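Local atomic coordinates of dihydrodipicolinate reductase N-terminus domain-containing protein (Mycobacterium smegmatis, PDB entry 6IAQ), a protein that binds NADP and, as a native amine dehydrogenase, probably catalyses the reductive amination of ketones to amines at the expense of the reduced cofactor. Residues 11-16 / 90-95; 35-40 / 67-72; 147-152 / 283-288; 257-260 / 264-267. One frame throughout, in Å; residues are numbered along the deposited sequence.

Contact 1: 11-16 / 90-95; sequences VVYGVG and VEQLRI. With NAP (NADP nicotinamide-adenine-dinucleotide phosphate), chain F.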
# COMPACT_ATOMS: atom_id res chain seq x y z
N VAL A 11 19.66 -15.30 15.13
CA VAL A 11 19.24 -15.98 16.38
C VAL A 11 17.71 -15.87 16.49
O VAL A 11 17.18 -14.74 16.37
CB VAL A 11 19.97 -15.39 17.61
CG1 VAL A 11 19.26 -15.74 18.93
CG2 VAL A 11 21.41 -15.89 17.65
N VAL A 12 17.02 -17.00 16.66
CA VAL A 12 15.54 -16.98 16.85
C VAL A 12 15.30 -16.89 18.37
O VAL A 12 15.73 -17.79 19.13
CB VAL A 12 14.77 -18.08 16.10
CG1 VAL A 12 15.62 -18.86 15.09
CG2 VAL A 12 14.00 -19.03 16.98
N TYR A 13 14.82 -15.72 18.79
CA TYR A 13 14.63 -15.30 20.18
C TYR A 13 13.17 -15.57 20.55
O TYR A 13 12.26 -14.79 20.15
CB TYR A 13 15.06 -13.85 20.30
CG TYR A 13 15.49 -13.37 21.66
CD1 TYR A 13 14.95 -13.92 22.82
CD2 TYR A 13 16.40 -12.35 21.79
CE1 TYR A 13 15.30 -13.43 24.07
CE2 TYR A 13 16.78 -11.87 23.03
CZ TYR A 13 16.24 -12.43 24.18
OH TYR A 13 16.59 -11.95 25.40
N GLY A 14 12.95 -16.65 21.32
CA GLY A 14 11.64 -17.26 21.57
C GLY A 14 11.37 -18.29 20.50
O GLY A 14 11.78 -18.09 19.34
N VAL A 15 10.74 -19.40 20.87
CA VAL A 15 10.49 -20.55 19.97
C VAL A 15 9.04 -20.98 20.17
O VAL A 15 8.80 -22.18 20.40
CB VAL A 15 11.48 -21.69 20.20
CG1 VAL A 15 11.42 -22.66 19.04
CG2 VAL A 15 12.90 -21.17 20.36
N GLY A 16 8.11 -20.03 20.06
CA GLY A 16 6.69 -20.30 20.33
C GLY A 16 5.92 -20.44 19.05
O GLY A 16 6.53 -20.84 18.01
N VAL A 90 11.58 -4.62 26.91
CA VAL A 90 12.85 -3.88 27.19
C VAL A 90 13.93 -4.86 27.69
O VAL A 90 15.11 -4.68 27.32
CB VAL A 90 12.64 -2.71 28.16
CG1 VAL A 90 12.32 -3.20 29.58
CG2 VAL A 90 13.84 -1.77 28.13
N GLU A 91 13.55 -5.91 28.42
CA GLU A 91 14.53 -6.90 28.93
C GLU A 91 15.26 -7.56 27.74
O GLU A 91 16.51 -7.56 27.76
CB GLU A 91 13.84 -7.93 29.83
CG GLU A 91 14.81 -8.84 30.54
CD GLU A 91 14.16 -10.04 31.20
OE1 GLU A 91 13.15 -9.84 31.91
OE2 GLU A 91 14.62 -11.16 30.95
N GLN A 92 14.54 -8.07 26.73
CA GLN A 92 15.16 -8.75 25.57
C GLN A 92 15.84 -7.71 24.67
O GLN A 92 16.94 -8.01 24.14
CB GLN A 92 14.14 -9.58 24.79
CG GLN A 92 13.57 -10.73 25.60
CD GLN A 92 12.52 -10.32 26.60
OE1 GLN A 92 11.68 -9.47 26.33
NE2 GLN A 92 12.55 -10.96 27.76
N LEU A 93 15.23 -6.53 24.50
CA LEU A 93 15.76 -5.50 23.56
C LEU A 93 17.06 -4.91 24.14
O LEU A 93 17.96 -4.60 23.32
CB LEU A 93 14.68 -4.44 23.28
CG LEU A 93 13.46 -4.94 22.48
CD1 LEU A 93 12.33 -3.93 22.44
CD2 LEU A 93 13.87 -5.28 21.07
N ARG A 94 17.18 -4.77 25.47
CA ARG A 94 18.43 -4.31 26.13
C ARG A 94 19.58 -5.28 25.80
O ARG A 94 20.67 -4.82 25.41
CB ARG A 94 18.30 -4.18 27.65
CG ARG A 94 17.27 -3.14 28.07
CD ARG A 94 17.55 -2.24 29.27
NE ARG A 94 16.67 -2.58 30.36
CZ ARG A 94 15.88 -1.74 31.03
NH1 ARG A 94 15.81 -0.45 30.74
NH2 ARG A 94 15.07 -2.22 31.96
N ILE A 95 19.34 -6.58 25.96
CA ILE A 95 20.36 -7.63 25.70
C ILE A 95 20.82 -7.52 24.23
O ILE A 95 22.06 -7.60 23.95
CB ILE A 95 19.80 -9.01 26.10
CG1 ILE A 95 19.65 -9.13 27.62
CG2 ILE A 95 20.63 -10.16 25.50
CD1 ILE A 95 18.80 -10.30 28.07
PA NAP F . 3.87 -18.00 22.40
O1A NAP F . 3.60 -19.17 21.57
O2A NAP F . 3.41 -17.87 23.88
O5B NAP F . 5.49 -17.78 22.34
C5B NAP F . 6.19 -16.92 23.25
C4B NAP F . 7.60 -17.47 23.41
O4B NAP F . 8.39 -16.63 24.25
C3B NAP F . 7.69 -18.89 24.03
O3B NAP F . 8.53 -19.63 23.12
C2B NAP F . 8.41 -18.74 25.37
O2B NAP F . 9.35 -19.80 25.65
C1B NAP F . 9.22 -17.53 25.05
N9A NAP F . 9.71 -16.72 26.17
C8A NAP F . 9.01 -16.09 27.14
N7A NAP F . 9.87 -15.40 27.89
C5A NAP F . 11.10 -15.53 27.34
C6A NAP F . 12.48 -15.04 27.59
N6A NAP F . 12.75 -14.24 28.62
N1A NAP F . 13.46 -15.43 26.78
C2A NAP F . 13.26 -16.23 25.71
N3A NAP F . 12.04 -16.72 25.39
C4A NAP F . 10.99 -16.41 26.20
O3 NAP F . 3.30 -16.63 21.71
PN NAP F . 3.34 -16.28 20.08
O1N NAP F . 2.02 -16.53 19.41
O2N NAP F . 4.56 -16.86 19.45
O5D NAP F . 3.49 -14.72 20.37
C5D NAP F . 4.65 -14.07 20.90
C4D NAP F . 4.52 -12.58 21.02
O4D NAP F . 4.41 -12.03 19.67
C3D NAP F . 3.33 -12.19 21.84
O3D NAP F . 3.59 -11.11 22.73
C2D NAP F . 2.31 -11.76 20.77
O2D NAP F . 1.36 -10.85 21.35
C1D NAP F . 3.25 -11.19 19.68
N1N NAP F . 2.63 -11.21 18.34
C2N NAP F . 2.63 -10.10 17.64
C3N NAP F . 2.00 -10.06 16.41
C7N NAP F . 2.03 -8.82 15.54
O7N NAP F . 1.30 -8.84 14.55
N7N NAP F . 2.83 -7.78 15.83
C4N NAP F . 1.38 -11.22 15.93
C5N NAP F . 1.39 -12.39 16.69
C6N NAP F . 2.03 -12.34 17.90
P2B NAP F . 8.89 -21.32 25.84
O1X NAP F . 8.41 -21.84 24.52
O2X NAP F . 10.19 -22.07 26.12
O3X NAP F . 7.89 -21.13 26.99

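Contact 2: 35-40 / 67-72; sequences GAIARS and AEVLEQ. With NAP (NADP nicotinamide-adenine-dinucleotide phosphate), chain F.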
# COMPACT_ATOMS: atom_id res chain seq x y z
N GLY A 35 21.58 -19.66 16.38
CA GLY A 35 21.22 -19.71 17.81
C GLY A 35 19.72 -19.62 18.03
O GLY A 35 19.00 -19.22 17.10
N ALA A 36 19.26 -20.02 19.23
CA ALA A 36 17.82 -20.09 19.56
C ALA A 36 17.67 -20.01 21.09
O ALA A 36 18.43 -20.70 21.82
CB ALA A 36 17.22 -21.34 18.98
N ILE A 37 16.80 -19.11 21.55
CA ILE A 37 16.59 -18.79 22.98
C ILE A 37 15.15 -19.15 23.36
O ILE A 37 14.20 -18.76 22.61
CB ILE A 37 16.93 -17.33 23.27
CG1 ILE A 37 18.31 -16.97 22.70
CG2 ILE A 37 16.81 -17.01 24.76
CD1 ILE A 37 18.54 -15.49 22.59
N ALA A 38 14.99 -19.91 24.44
CA ALA A 38 13.69 -20.31 25.00
C ALA A 38 13.74 -20.12 26.52
O ALA A 38 14.76 -19.61 27.06
CB ALA A 38 13.36 -21.74 24.62
N ARG A 39 12.63 -20.45 27.19
CA ARG A 39 12.46 -20.25 28.65
C ARG A 39 12.10 -21.60 29.29
O ARG A 39 12.59 -21.85 30.38
CB ARG A 39 11.43 -19.13 28.87
CG ARG A 39 11.03 -18.91 30.32
CD ARG A 39 10.15 -17.72 30.50
NE ARG A 39 9.87 -17.57 31.92
CZ ARG A 39 8.94 -18.24 32.59
NH1 ARG A 39 8.17 -19.13 31.98
NH2 ARG A 39 8.76 -18.00 33.88
N SER A 40 11.28 -22.44 28.65
CA SER A 40 10.79 -23.74 29.19
C SER A 40 11.93 -24.76 29.29
O SER A 40 12.61 -25.03 28.29
CB SER A 40 9.62 -24.27 28.38
OG SER A 40 8.47 -23.49 28.64
N ALA A 67 22.09 -13.60 26.52
CA ALA A 67 23.40 -12.89 26.49
C ALA A 67 24.49 -13.89 26.07
O ALA A 67 25.30 -13.56 25.19
CB ALA A 67 23.68 -12.25 27.82
N GLU A 68 24.45 -15.11 26.59
CA GLU A 68 25.45 -16.16 26.28
C GLU A 68 25.35 -16.53 24.79
O GLU A 68 26.40 -16.66 24.12
CB GLU A 68 25.25 -17.37 27.20
CG GLU A 68 26.26 -18.48 26.95
CD GLU A 68 26.33 -19.48 28.09
OE1 GLU A 68 25.42 -20.33 28.18
OE2 GLU A 68 27.28 -19.40 28.89
N VAL A 69 24.14 -16.69 24.27
CA VAL A 69 23.95 -17.04 22.83
C VAL A 69 24.52 -15.91 21.96
O VAL A 69 25.21 -16.23 20.97
CB VAL A 69 22.48 -17.32 22.51
CG1 VAL A 69 22.22 -17.42 21.01
CG2 VAL A 69 22.01 -18.58 23.19
N LEU A 70 24.26 -14.65 22.30
CA LEU A 70 24.73 -13.51 21.47
C LEU A 70 26.26 -13.40 21.55
O LEU A 70 26.89 -13.16 20.51
CB LEU A 70 24.04 -12.22 21.95
CG LEU A 70 22.53 -12.14 21.71
CD1 LEU A 70 22.02 -10.72 21.84
CD2 LEU A 70 22.10 -12.70 20.37
N GLU A 71 26.84 -13.57 22.74
CA GLU A 71 28.31 -13.52 22.96
C GLU A 71 28.96 -14.67 22.18
O GLU A 71 30.02 -14.44 21.58
CB GLU A 71 28.63 -13.51 24.46
CG GLU A 71 28.24 -12.18 25.11
CD GLU A 71 28.06 -12.17 26.62
OE1 GLU A 71 28.41 -13.19 27.26
OE2 GLU A 71 27.57 -11.15 27.17
N GLN A 72 28.33 -15.83 22.13
CA GLN A 72 28.89 -17.04 21.46
C GLN A 72 28.75 -16.93 19.92
O GLN A 72 29.62 -17.51 19.23
CB GLN A 72 28.24 -18.30 22.02
CG GLN A 72 28.74 -18.66 23.41
CD GLN A 72 28.08 -19.90 23.97
OE1 GLN A 72 27.26 -20.55 23.31
NE2 GLN A 72 28.34 -20.16 25.24
PA NAP F . 3.87 -18.00 22.40
O1A NAP F . 3.60 -19.17 21.57
O2A NAP F . 3.41 -17.87 23.88
O5B NAP F . 5.49 -17.78 22.34
C5B NAP F . 6.19 -16.92 23.25
C4B NAP F . 7.60 -17.47 23.41
O4B NAP F . 8.39 -16.63 24.25
C3B NAP F . 7.69 -18.89 24.03
O3B NAP F . 8.53 -19.63 23.12
C2B NAP F . 8.41 -18.74 25.37
O2B NAP F . 9.35 -19.80 25.65
C1B NAP F . 9.22 -17.53 25.05
N9A NAP F . 9.71 -16.72 26.17
C8A NAP F . 9.01 -16.09 27.14
N7A NAP F . 9.87 -15.40 27.89
C5A NAP F . 11.10 -15.53 27.34
C6A NAP F . 12.48 -15.04 27.59
N6A NAP F . 12.75 -14.24 28.62
N1A NAP F . 13.46 -15.43 26.78
C2A NAP F . 13.26 -16.23 25.71
N3A NAP F . 12.04 -16.72 25.39
C4A NAP F . 10.99 -16.41 26.20
O3 NAP F . 3.30 -16.63 21.71
PN NAP F . 3.34 -16.28 20.08
O1N NAP F . 2.02 -16.53 19.41
O2N NAP F . 4.56 -16.86 19.45
O5D NAP F . 3.49 -14.72 20.37
C5D NAP F . 4.65 -14.07 20.90
C4D NAP F . 4.52 -12.58 21.02
O4D NAP F . 4.41 -12.03 19.67
C3D NAP F . 3.33 -12.19 21.84
O3D NAP F . 3.59 -11.11 22.73
C2D NAP F . 2.31 -11.76 20.77
O2D NAP F . 1.36 -10.85 21.35
C1D NAP F . 3.25 -11.19 19.68
N1N NAP F . 2.63 -11.21 18.34
C2N NAP F . 2.63 -10.10 17.64
C3N NAP F . 2.00 -10.06 16.41
C7N NAP F . 2.03 -8.82 15.54
O7N NAP F . 1.30 -8.84 14.55
N7N NAP F . 2.83 -7.78 15.83
C4N NAP F . 1.38 -11.22 15.93
C5N NAP F . 1.39 -12.39 16.69
C6N NAP F . 2.03 -12.34 17.90
P2B NAP F . 8.89 -21.32 25.84
O1X NAP F . 8.41 -21.84 24.52
O2X NAP F . 10.19 -22.07 26.12
O3X NAP F . 7.89 -21.13 26.99

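Contact 3: 147-152 / 283-288; sequences NMIALL and NEWTIE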
# COMPACT_ATOMS: atom_id res chain seq x y z
N ASN A 147 1.16 0.93 6.81
CA ASN A 147 1.72 1.39 5.52
C ASN A 147 0.65 1.36 4.38
O ASN A 147 0.65 2.30 3.54
CB ASN A 147 2.97 0.61 5.14
CG ASN A 147 4.18 1.08 5.96
OD1 ASN A 147 4.59 2.21 5.84
ND2 ASN A 147 4.74 0.25 6.83
N MET A 148 -0.21 0.35 4.32
CA MET A 148 -1.25 0.27 3.26
C MET A 148 -2.34 1.32 3.54
O MET A 148 -2.94 1.85 2.57
CB MET A 148 -1.93 -1.11 3.22
CG MET A 148 -2.77 -1.27 1.95
SD MET A 148 -3.31 -2.97 1.80
CE MET A 148 -1.86 -3.62 0.98
N ILE A 149 -2.58 1.62 4.81
CA ILE A 149 -3.58 2.64 5.20
C ILE A 149 -3.04 4.04 4.86
O ILE A 149 -3.80 4.84 4.26
CB ILE A 149 -4.01 2.51 6.67
CG1 ILE A 149 -4.52 1.11 7.00
CG2 ILE A 149 -5.06 3.56 7.00
CD1 ILE A 149 -5.48 0.51 5.97
N ALA A 150 -1.79 4.33 5.19
CA ALA A 150 -1.16 5.61 4.79
C ALA A 150 -1.16 5.74 3.26
O ALA A 150 -1.40 6.86 2.75
CB ALA A 150 0.23 5.71 5.36
N LEU A 151 -0.90 4.66 2.53
CA LEU A 151 -0.92 4.69 1.04
C LEU A 151 -2.34 5.05 0.56
O LEU A 151 -2.49 5.90 -0.33
CB LEU A 151 -0.43 3.35 0.51
CG LEU A 151 -0.44 3.19 -1.02
CD1 LEU A 151 0.35 4.28 -1.72
CD2 LEU A 151 0.11 1.84 -1.43
N LEU A 152 -3.37 4.41 1.11
CA LEU A 152 -4.78 4.69 0.74
C LEU A 152 -5.09 6.17 1.02
O LEU A 152 -5.73 6.81 0.16
CB LEU A 152 -5.72 3.79 1.53
CG LEU A 152 -7.20 3.93 1.19
CD1 LEU A 152 -7.44 3.31 -0.18
CD2 LEU A 152 -8.07 3.29 2.24
N ASN A 283 -10.11 -7.17 7.97
CA ASN A 283 -9.38 -5.89 7.90
C ASN A 283 -10.20 -4.96 7.00
O ASN A 283 -10.13 -5.12 5.77
CB ASN A 283 -7.98 -6.06 7.35
CG ASN A 283 -7.15 -4.81 7.56
OD1 ASN A 283 -7.13 -4.29 8.68
ND2 ASN A 283 -6.45 -4.36 6.53
N GLU A 284 -10.97 -4.05 7.58
CA GLU A 284 -11.91 -3.18 6.83
C GLU A 284 -11.66 -1.73 7.24
O GLU A 284 -11.76 -1.42 8.44
CB GLU A 284 -13.36 -3.54 7.09
CG GLU A 284 -13.75 -4.92 6.65
CD GLU A 284 -15.18 -5.33 6.98
OE1 GLU A 284 -15.91 -4.60 7.71
OE2 GLU A 284 -15.56 -6.41 6.56
N TRP A 285 -11.26 -0.92 6.27
CA TRP A 285 -10.93 0.51 6.51
C TRP A 285 -11.78 1.40 5.60
O TRP A 285 -11.97 1.08 4.41
CB TRP A 285 -9.45 0.78 6.31
CG TRP A 285 -8.62 0.12 7.35
CD1 TRP A 285 -8.35 -1.22 7.45
CD2 TRP A 285 -7.98 0.75 8.47
NE1 TRP A 285 -7.52 -1.43 8.52
CE2 TRP A 285 -7.32 -0.26 9.19
CE3 TRP A 285 -7.89 2.06 8.93
CZ2 TRP A 285 -6.58 0.00 10.35
CZ3 TRP A 285 -7.18 2.32 10.08
CH2 TRP A 285 -6.53 1.30 10.78
N THR A 286 -12.29 2.47 6.18
CA THR A 286 -13.06 3.51 5.47
C THR A 286 -12.35 4.83 5.69
O THR A 286 -11.92 5.10 6.82
CB THR A 286 -14.50 3.57 5.99
OG1 THR A 286 -15.09 2.29 5.78
CG2 THR A 286 -15.30 4.67 5.34
N ILE A 287 -12.22 5.61 4.63
CA ILE A 287 -11.87 7.06 4.73
C ILE A 287 -13.10 7.87 4.31
O ILE A 287 -13.59 7.67 3.19
CB ILE A 287 -10.64 7.37 3.88
CG1 ILE A 287 -9.46 6.51 4.33
CG2 ILE A 287 -10.31 8.85 3.95
CD1 ILE A 287 -8.22 6.70 3.48
N GLU A 288 -13.61 8.68 5.23
CA GLU A 288 -14.68 9.68 4.95
C GLU A 288 -13.99 11.00 4.62
O GLU A 288 -13.15 11.46 5.41
CB GLU A 288 -15.65 9.80 6.12
CG GLU A 288 -16.40 8.50 6.38
CD GLU A 288 -17.18 8.48 7.68
OE1 GLU A 288 -18.20 7.79 7.74
OE2 GLU A 288 -16.75 9.13 8.64

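Contact 4: 257-260 / 264-267; sequences RIET and PVFE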
# COMPACT_ATOMS: atom_id res chain seq x y z
N ARG A 257 -9.22 6.24 19.48
CA ARG A 257 -9.57 7.43 18.68
C ARG A 257 -8.57 8.54 18.96
O ARG A 257 -8.30 8.82 20.15
CB ARG A 257 -10.98 7.89 19.05
CG ARG A 257 -11.46 9.13 18.32
CD ARG A 257 -12.82 9.47 18.91
NE ARG A 257 -13.76 9.84 17.88
CZ ARG A 257 -13.97 11.08 17.44
NH1 ARG A 257 -13.31 12.10 17.96
NH2 ARG A 257 -14.86 11.29 16.49
N ILE A 258 -8.04 9.13 17.90
CA ILE A 258 -7.15 10.31 17.98
C ILE A 258 -7.73 11.40 17.08
O ILE A 258 -7.85 11.16 15.86
CB ILE A 258 -5.71 9.96 17.62
CG1 ILE A 258 -5.16 8.86 18.55
CG2 ILE A 258 -4.85 11.22 17.63
CD1 ILE A 258 -3.70 8.54 18.32
N GLU A 259 -8.08 12.54 17.67
CA GLU A 259 -8.42 13.77 16.92
C GLU A 259 -7.15 14.58 16.74
O GLU A 259 -6.36 14.66 17.70
CB GLU A 259 -9.45 14.60 17.66
CG GLU A 259 -10.67 13.79 18.02
CD GLU A 259 -11.77 14.64 18.65
OE1 GLU A 259 -11.61 15.89 18.69
OE2 GLU A 259 -12.76 14.05 19.12
N THR A 260 -6.95 15.14 15.56
CA THR A 260 -5.79 16.02 15.27
C THR A 260 -6.25 17.47 15.30
O THR A 260 -7.44 17.73 15.02
CB THR A 260 -5.14 15.63 13.94
OG1 THR A 260 -6.07 15.90 12.89
CG2 THR A 260 -4.71 14.18 13.94
N PRO A 264 -8.36 15.90 10.51
CA PRO A 264 -8.54 14.45 10.43
C PRO A 264 -8.67 13.79 11.81
O PRO A 264 -7.93 14.12 12.74
CB PRO A 264 -7.29 13.97 9.69
CG PRO A 264 -6.89 15.15 8.86
CD PRO A 264 -7.22 16.36 9.71
N VAL A 265 -9.62 12.87 11.90
CA VAL A 265 -9.86 12.00 13.08
C VAL A 265 -9.53 10.57 12.66
O VAL A 265 -9.94 10.15 11.55
CB VAL A 265 -11.31 12.12 13.54
CG1 VAL A 265 -11.63 11.14 14.66
CG2 VAL A 265 -11.64 13.56 13.93
N PHE A 266 -8.84 9.84 13.54
CA PHE A 266 -8.49 8.42 13.34
C PHE A 266 -9.21 7.59 14.38
O PHE A 266 -9.18 7.96 15.59
CB PHE A 266 -6.98 8.24 13.45
CG PHE A 266 -6.21 9.01 12.43
CD1 PHE A 266 -5.96 10.36 12.61
CD2 PHE A 266 -5.75 8.39 11.29
CE1 PHE A 266 -5.26 11.08 11.65
CE2 PHE A 266 -5.03 9.11 10.35
CZ PHE A 266 -4.77 10.45 10.54
N GLU A 267 -9.79 6.47 13.95
CA GLU A 267 -10.51 5.55 14.86
C GLU A 267 -10.23 4.11 14.44
O GLU A 267 -10.28 3.81 13.23
CB GLU A 267 -12.01 5.88 14.88
CG GLU A 267 -12.74 5.18 16.01
CD GLU A 267 -14.13 5.71 16.31
OE1 GLU A 267 -14.25 6.75 16.99
OE2 GLU A 267 -15.08 5.10 15.87

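Contact 1: 11-16 / 90-95
The phenol end of Y13 lies across the side chain of Q92, with its OH 3.3 Å from Q92 CG and 3.5 Å from Q92 CB. This is the adenosine end of a Rossmann fold: Y13 closes the strand 9-13, the chain then turns through G14, V15 and G16 into the helix 17-28, and Q92 sits on the helix 86-98. The two side chains cross at about a right angle, and the Y13 ring and the Q92 amide have planes 90° apart. A sharp bend at chi2 (77°) carries the amide of Q92 off the tyrosine and toward the adenine, where NE2 comes within 3.4 Å of N6A of NADP; OE1 is held by N83. Further along the same helix, I95 sets its CD1 3.8 Å from Y13 OH. Between the two segments the touch is van der Waals, the tyrosine oxygen lying against aliphatic carbons of Q92 and I95, and the CA atoms of Y13 and Q92 stay 8.5 Å apart. The cofactor fills the angle between strand and helix. Its adenine C2A is near the plane of the Y13 ring, at the edge, 3.8 Å from CE1. The glycine-rich turn takes the ribose: G16 N lies 3.1 Å from O3B of NADP, and V15 N donates a hydrogen bond to the same O3B at 3.2 Å, with 143° at the hydrogen.

Contact 2: 35-40 / 67-72
I37 and V69 meet through aliphatic carbon alone, CG1 of the isoleucine lying 4.1 Å from CG2 of the valine, with the two side chains alongside and pointing opposite ways. The other branch of V69 turns to the backbone of the strand: with CG1 anti to the valine's own N, that methyl rests 4.1 Å from G35 CA, directly against a backbone that has no side chain in between. I37 itself has two neighbours. While its CG1 branch faces the helix, CG2 reaches the adenine and comes 3.8 Å from C2A of NADP, so one residue packs against both protein and cofactor.

Beyond I37 the chain leaves the strand and wraps the 2'-phosphate. R39 N donates to O2X of NADP at 3.1 Å. S40 N reaches the same O2X at 2.8 Å, and both bonds are nearly straight. S40 OG gives a third bond, to O3X at 2.9 Å. K43 is also bonded to the cofactor. As in other NADP-dependent Rossmann enzymes, this grip on the 2'-phosphate probably favours NADP over NAD. R39, extended from CG to NE, lays its CD 3.5 Å from N7A of the adenine.

Strand 32-37 is an edge strand of the parallel sheet within this chain. Its residues 35-37 run nearly antiparallel to the helical segment 67-72, at 169°, with the two axes 8.7 Å apart. V11 of the adjacent strand 9-13 touches both I37 and V69, so the helix 66-73 packs over two strands.

Contact 3: 147-152 / 283-288
The helical turn 147-152 packs on one side of the strand 283-288, with CA atoms 7.8 Å apart at I149 and W285 and 8.5 Å apart at L152 and I287. Alternation along the strand turns W285 and I287 toward the helix and E284 and T286 away from it, while I149 and L152, three residues apart, present the matching helical surface.

I149 lies over one face of the W285 indole. Its CD1 stands 3.5 Å from the centroid of the five-membered ring and only 10° off the ring normal, a CH-pi contact, while CG2 covers the six-membered ring at CE3, 3.7 Å away. Both branches therefore spread over the indole, helped by the bend at chi2 (-45°) that folds CD1 back over the pyrrole part.

These pieces belong to the C-terminal domain, where helix 141-153 covers a face of the mixed sheet and strand 282-288 runs between strands 158-169 and 293-296. V162 of the first of these touches both I149 and W285, and the ring of F268 meets the indole with the planes close to parallel.

The indole is also held by its edge. W285 NE1 donates to N283 OD1 at 2.9 Å, nearly in the ring plane, although it approaches from above the carbonyl plane of the asparagine amide, 43° out of it. N283 ND2 is bonded in turn to F144 O, so the amide links the tryptophan to the helix. One turn further, L152 CD2 meets I287 CD1 at 3.6 Å, and L152 also packs on F144 of the second subunit.

Contact 4: 257-260 / 264-267
P264 O takes two hydrogen bonds from one residue: T260 OG1 at 2.6 Å, arriving in the carbonyl plane on a lone pair, and T260 N at 3.2 Å. The threonine hydroxyl can do this because chi1 (66°) sets OG1 between its own backbone N and carbonyl carbon, facing the proline. Next along the hairpin, I258 and F266 form an antiparallel hydrogen-bonded pair, with I258 N to F266 O and F266 N to I258 O both at 2.8 Å. On either side of it R257 with E267 and E259 with V265 make non-hydrogen-bonded pairs. Strands 249-260 and 265-273 are thus joined close to their turn.

R257, E259, V265 and E267 share one face of the sheet. R257 NE donates to E267 OE1 at 3.3 Å, a salt bridge with the oxygen near the guanidinium plane, and the same arginine also pairs with E259, although the modelled closeness there is doubtful. V265 CG1 sits over the centre of the guanidinium, 3.6 Å from R257 CZ.

I258 and F266 turn to the opposite face, against V212 of helix 203-215. There T260 CG2 lies 3.9 Å from F266 CE1, at the edge of the ring. With E267 OE1 near the plane of its guanidinium and a valine methyl over one face, R257 is steered by charge at the edge and by packing from above, and the carboxylate would probably favour its charged form.

How the contacts relate
Contacts 1 and 2 belong to the nucleotide-binding domain and touch each other, since strands 9-13 and 32-37 are neighbours in one parallel sheet and both contacts reach the same NADP. Contacts 3 and 4 lie on the other side of the chain's centre, about 13 Å apart between their centres, and share the mixed sheet of the C-terminal domain. Contacts 1, 2 and 3 are buried and join helix to strand, 2 and 3 through apolar side chains, 1 through a tyrosine hydroxyl against aliphatic carbons; 1 and 2 also give the cofactor hydrogen bonds. Contact 4, partly buried, pairs two strands by backbone hydrogen bonds and a salt bridge. The second subunit packs on contact 3 but touches neither 1 nor 2.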